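Local coordinates for imelysin-like protein (Psychrobacter arcticus, PDB 3PF0) that is of unknown function but belongs to the imelysin-like (peptidase M75) family and has been proposed to be a metalloendopeptidase, at residues Val164-Tyr176 / Tyr188-Leu200. Residues are numbered along the deposited sequence; the frame is centred on the assembly and turned at random.
Sequences VVQGIPGLEEALY and YVMSASSALGTRL
Leu171 and Val189 meet where helix 167-176 runs antiparallel to 188-200, the two axes inclined at 163° and 9.5 Å apart at their closest. The pair illustrates a division of labour: a side-chain knob packs helix on helix, while a tyrosine hydrogen bond ties 188-200 to the residues just before helix 167-176. Leu171 is the knob, sitting in a hole lined by Val189, Ala192, Ser193 and Leu196. With CG beside the backbone N (chi1 -78°), the end of the side chain swings in toward 188-200. CD2 of Leu171 lies 3.4 Å from Val189 O, the carbonyl that already takes bonds from Ser193 N and Ser193 OG, and 3.7 Å from Ala192 CB. CD1 of Leu171 reaches Leu196 CD2 at 3.9 Å. That same Leu196 methyl also meets Ile168 CG1.

The polar tie is Tyr188. Its ring runs past Gly170 and Ala174, with Ala174 CB 3.5 Å from Tyr188 CD2, and Ala192 CB of its own helix rests against one face near the rim. The hydroxyl donates to Val165 O at 2.6 Å, from above the carbonyl plane. Gly170 CA is only 3.3 Å from Tyr188 OH, and a beta carbon on that glycine would collide with the hydroxyl. A phenylalanine here would probably keep the ring packing but leave the buried Val165 carbonyl without this donor.

Water extends the join: one molecule bridges Gly167 N and Ala192 O, another Gln166 OE1 and Arg199 NH2. Gln166 NE2 bonds to the carbonyls of Leu158 and Ser162, and Arg199 NH1 to Ser125.

Within this largely helical imelysin-like fold, helix 138-149 packs on Tyr188 through Val143 and Ile147, helix 48-84 meets Val189 and Leu196, and helix 92-112 lies against Ile168 and Leu175 through Trp109 and Trp102.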
# COMPACT_ATOMS: atom_id res chain seq x y z
N VAL A 164 7.56 -14.81 -3.13
CA VAL A 164 8.69 -14.07 -3.68
C VAL A 164 8.68 -14.06 -5.24
O VAL A 164 9.24 -13.14 -5.84
CB VAL A 164 9.96 -14.74 -3.05
CG1 VAL A 164 11.05 -15.10 -4.06
CG2 VAL A 164 10.52 -13.91 -1.90
N VAL A 165 8.03 -15.04 -5.90
CA VAL A 165 8.04 -15.15 -7.36
C VAL A 165 6.69 -14.71 -7.98
O VAL A 165 6.42 -15.02 -9.14
CB VAL A 165 8.45 -16.58 -7.82
CG1 VAL A 165 9.86 -16.91 -7.34
CG2 VAL A 165 7.47 -17.65 -7.37
N GLN A 166 5.87 -13.97 -7.22
CA GLN A 166 4.57 -13.52 -7.71
C GLN A 166 4.16 -12.16 -7.09
O GLN A 166 4.97 -11.49 -6.45
CB GLN A 166 3.51 -14.61 -7.42
CG GLN A 166 3.40 -14.99 -5.95
CD GLN A 166 2.58 -16.23 -5.74
OE1 GLN A 166 1.36 -16.25 -5.95
NE2 GLN A 166 3.22 -17.28 -5.26
N GLY A 167 2.90 -11.79 -7.30
CA GLY A 167 2.33 -10.54 -6.82
C GLY A 167 2.83 -9.33 -7.59
O GLY A 167 3.42 -9.47 -8.67
N ILE A 168 2.65 -8.14 -7.00
CA ILE A 168 3.08 -6.87 -7.59
C ILE A 168 4.61 -6.87 -7.91
O ILE A 168 4.93 -6.55 -9.06
CB ILE A 168 2.64 -5.66 -6.70
CG1 ILE A 168 1.11 -5.48 -6.83
CG2 ILE A 168 3.37 -4.36 -7.07
CD1 ILE A 168 0.48 -4.94 -5.68
N PRO A 169 5.57 -7.27 -7.02
CA PRO A 169 6.99 -7.24 -7.42
C PRO A 169 7.37 -8.30 -8.47
O PRO A 169 8.30 -8.08 -9.24
CB PRO A 169 7.74 -7.48 -6.11
CG PRO A 169 6.77 -8.22 -5.24
CD PRO A 169 5.43 -7.67 -5.60
N GLY A 170 6.64 -9.44 -8.49
CA GLY A 170 6.84 -10.49 -9.47
C GLY A 170 6.46 -10.00 -10.86
O GLY A 170 7.23 -10.17 -11.81
N LEU A 171 5.29 -9.35 -10.97
CA LEU A 171 4.80 -8.77 -12.23
C LEU A 171 5.73 -7.64 -12.71
O LEU A 171 6.04 -7.56 -13.90
CB LEU A 171 3.36 -8.27 -12.04
CG LEU A 171 2.29 -9.36 -12.04
CD1 LEU A 171 1.03 -8.91 -11.31
CD2 LEU A 171 1.98 -9.83 -13.46
N GLU A 172 6.22 -6.83 -11.77
CA GLU A 172 7.13 -5.73 -12.09
C GLU A 172 8.38 -6.25 -12.78
O GLU A 172 8.79 -5.71 -13.81
CB GLU A 172 7.52 -5.00 -10.80
CG GLU A 172 8.42 -3.80 -11.06
CD GLU A 172 9.00 -3.14 -9.83
OE1 GLU A 172 8.85 -3.70 -8.72
OE2 GLU A 172 9.61 -2.06 -9.98
N GLU A 173 8.96 -7.31 -12.20
CA GLU A 173 10.15 -7.97 -12.68
C GLU A 173 9.92 -8.56 -14.07
O GLU A 173 10.76 -8.36 -14.94
CB GLU A 173 10.61 -9.04 -11.68
CG GLU A 173 11.96 -9.67 -11.99
CD GLU A 173 13.10 -8.70 -12.26
OE1 GLU A 173 13.55 -8.04 -11.30
OE2 GLU A 173 13.52 -8.58 -13.43
N ALA A 174 8.79 -9.28 -14.27
CA ALA A 174 8.50 -9.89 -15.57
C ALA A 174 8.24 -8.84 -16.67
O ALA A 174 8.68 -9.04 -17.80
CB ALA A 174 7.31 -10.82 -15.45
N LEU A 175 7.58 -7.71 -16.32
CA LEU A 175 7.28 -6.65 -17.30
C LEU A 175 8.50 -5.75 -17.63
O LEU A 175 8.56 -5.18 -18.73
CB LEU A 175 6.11 -5.78 -16.83
CG LEU A 175 4.74 -6.49 -16.83
CD1 LEU A 175 3.73 -5.70 -16.05
CD2 LEU A 175 4.25 -6.76 -18.25
N TYR A 176 9.47 -5.65 -16.71
CA TYR A 176 10.65 -4.81 -16.91
C TYR A 176 11.96 -5.57 -17.18
O TYR A 176 12.99 -4.92 -17.35
CB TYR A 176 10.84 -3.90 -15.70
CG TYR A 176 9.94 -2.70 -15.76
CD1 TYR A 176 8.64 -2.75 -15.25
CD2 TYR A 176 10.36 -1.51 -16.36
CE1 TYR A 176 7.79 -1.65 -15.34
CE2 TYR A 176 9.52 -0.40 -16.43
CZ TYR A 176 8.24 -0.48 -15.92
OH TYR A 176 7.42 0.62 -16.00
N TYR A 188 3.27 -16.06 -17.72
CA TYR A 188 3.55 -15.68 -16.34
C TYR A 188 2.75 -14.43 -15.94
O TYR A 188 2.22 -14.40 -14.84
CB TYR A 188 5.07 -15.43 -16.10
CG TYR A 188 5.33 -14.85 -14.72
CD1 TYR A 188 5.49 -15.68 -13.61
CD2 TYR A 188 5.31 -13.47 -14.51
CE1 TYR A 188 5.64 -15.15 -12.33
CE2 TYR A 188 5.45 -12.93 -13.23
CZ TYR A 188 5.63 -13.77 -12.15
OH TYR A 188 5.76 -13.24 -10.89
N VAL A 189 2.73 -13.40 -16.79
CA VAL A 189 2.07 -12.12 -16.51
C VAL A 189 0.57 -12.35 -16.34
O VAL A 189 -0.03 -11.79 -15.42
CB VAL A 189 2.42 -11.04 -17.58
CG1 VAL A 189 1.53 -9.80 -17.47
CG2 VAL A 189 3.91 -10.65 -17.50
N MSE A 190 -0.01 -13.23 -17.18
CA MSE A 190 -1.42 -13.60 -17.10
C MSE A 190 -1.70 -14.40 -15.83
O MSE A 190 -2.67 -14.10 -15.13
CB MSE A 190 -1.84 -14.40 -18.33
CG MSE A 190 -1.99 -13.55 -19.59
SE MSE A 190 -2.25 -14.69 -21.14
CE MSE A 190 -4.04 -15.41 -20.71
N SER A 191 -0.82 -15.38 -15.51
CA SER A 191 -0.95 -16.22 -14.31
C SER A 191 -0.81 -15.41 -13.02
O SER A 191 -1.64 -15.57 -12.13
CB SER A 191 0.09 -17.33 -14.30
OG SER A 191 -0.17 -18.24 -15.36
N ALA A 192 0.22 -14.54 -12.94
CA ALA A 192 0.46 -13.75 -11.74
C ALA A 192 -0.62 -12.71 -11.51
O ALA A 192 -1.07 -12.58 -10.38
CB ALA A 192 1.84 -13.10 -11.78
N SER A 193 -1.08 -11.99 -12.55
CA SER A 193 -2.15 -10.99 -12.39
C SER A 193 -3.50 -11.68 -12.04
O SER A 193 -4.24 -11.18 -11.19
CB SER A 193 -2.26 -10.10 -13.63
OG SER A 193 -2.39 -10.85 -14.82
N SER A 194 -3.76 -12.88 -12.61
CA SER A 194 -4.95 -13.68 -12.29
C SER A 194 -4.92 -14.17 -10.83
O SER A 194 -5.93 -14.06 -10.13
CB SER A 194 -5.07 -14.87 -13.23
OG SER A 194 -6.12 -15.76 -12.85
N ALA A 195 -3.76 -14.71 -10.38
CA ALA A 195 -3.61 -15.18 -9.00
C ALA A 195 -3.76 -14.01 -8.03
O ALA A 195 -4.40 -14.16 -6.99
CB ALA A 195 -2.26 -15.87 -8.80
N LEU A 196 -3.23 -12.83 -8.42
CA LEU A 196 -3.33 -11.60 -7.64
C LEU A 196 -4.79 -11.15 -7.52
O LEU A 196 -5.25 -10.90 -6.41
CB LEU A 196 -2.46 -10.51 -8.28
CG LEU A 196 -2.25 -9.22 -7.51
CD1 LEU A 196 -1.80 -9.49 -6.10
CD2 LEU A 196 -1.21 -8.38 -8.20
N GLY A 197 -5.51 -11.15 -8.64
CA GLY A 197 -6.94 -10.83 -8.69
C GLY A 197 -7.78 -11.66 -7.74
O GLY A 197 -8.58 -11.11 -6.98
N THR A 198 -7.55 -12.98 -7.73
CA THR A 198 -8.25 -13.93 -6.86
C THR A 198 -8.01 -13.60 -5.37
O THR A 198 -8.96 -13.61 -4.60
CB THR A 198 -7.80 -15.37 -7.18
OG1 THR A 198 -8.12 -15.65 -8.54
CG2 THR A 198 -8.46 -16.42 -6.26
N ARG A 199 -6.75 -13.30 -4.99
CA ARG A 199 -6.40 -12.99 -3.60
C ARG A 199 -7.04 -11.68 -3.14
O ARG A 199 -7.55 -11.62 -2.02
CB ARG A 199 -4.87 -12.93 -3.42
CG ARG A 199 -4.22 -14.31 -3.47
CD ARG A 199 -2.70 -14.21 -3.38
NE ARG A 199 -2.09 -15.54 -3.52
CZ ARG A 199 -1.91 -16.40 -2.52
NH1 ARG A 199 -2.28 -16.08 -1.29
NH2 ARG A 199 -1.35 -17.57 -2.74
N LEU A 200 -7.02 -10.65 -3.99
CA LEU A 200 -7.59 -9.33 -3.70
C LEU A 200 -9.11 -9.37 -3.57
O LEU A 200 -9.66 -8.69 -2.69
CB LEU A 200 -7.17 -8.30 -4.77
CG LEU A 200 -5.67 -7.98 -4.82
CD1 LEU A 200 -5.32 -7.20 -6.08
CD2 LEU A 200 -5.23 -7.22 -3.61
O HOH W 1 -0.92 -17.47 -5.43
O HOH W 2 0.49 -13.18 -8.25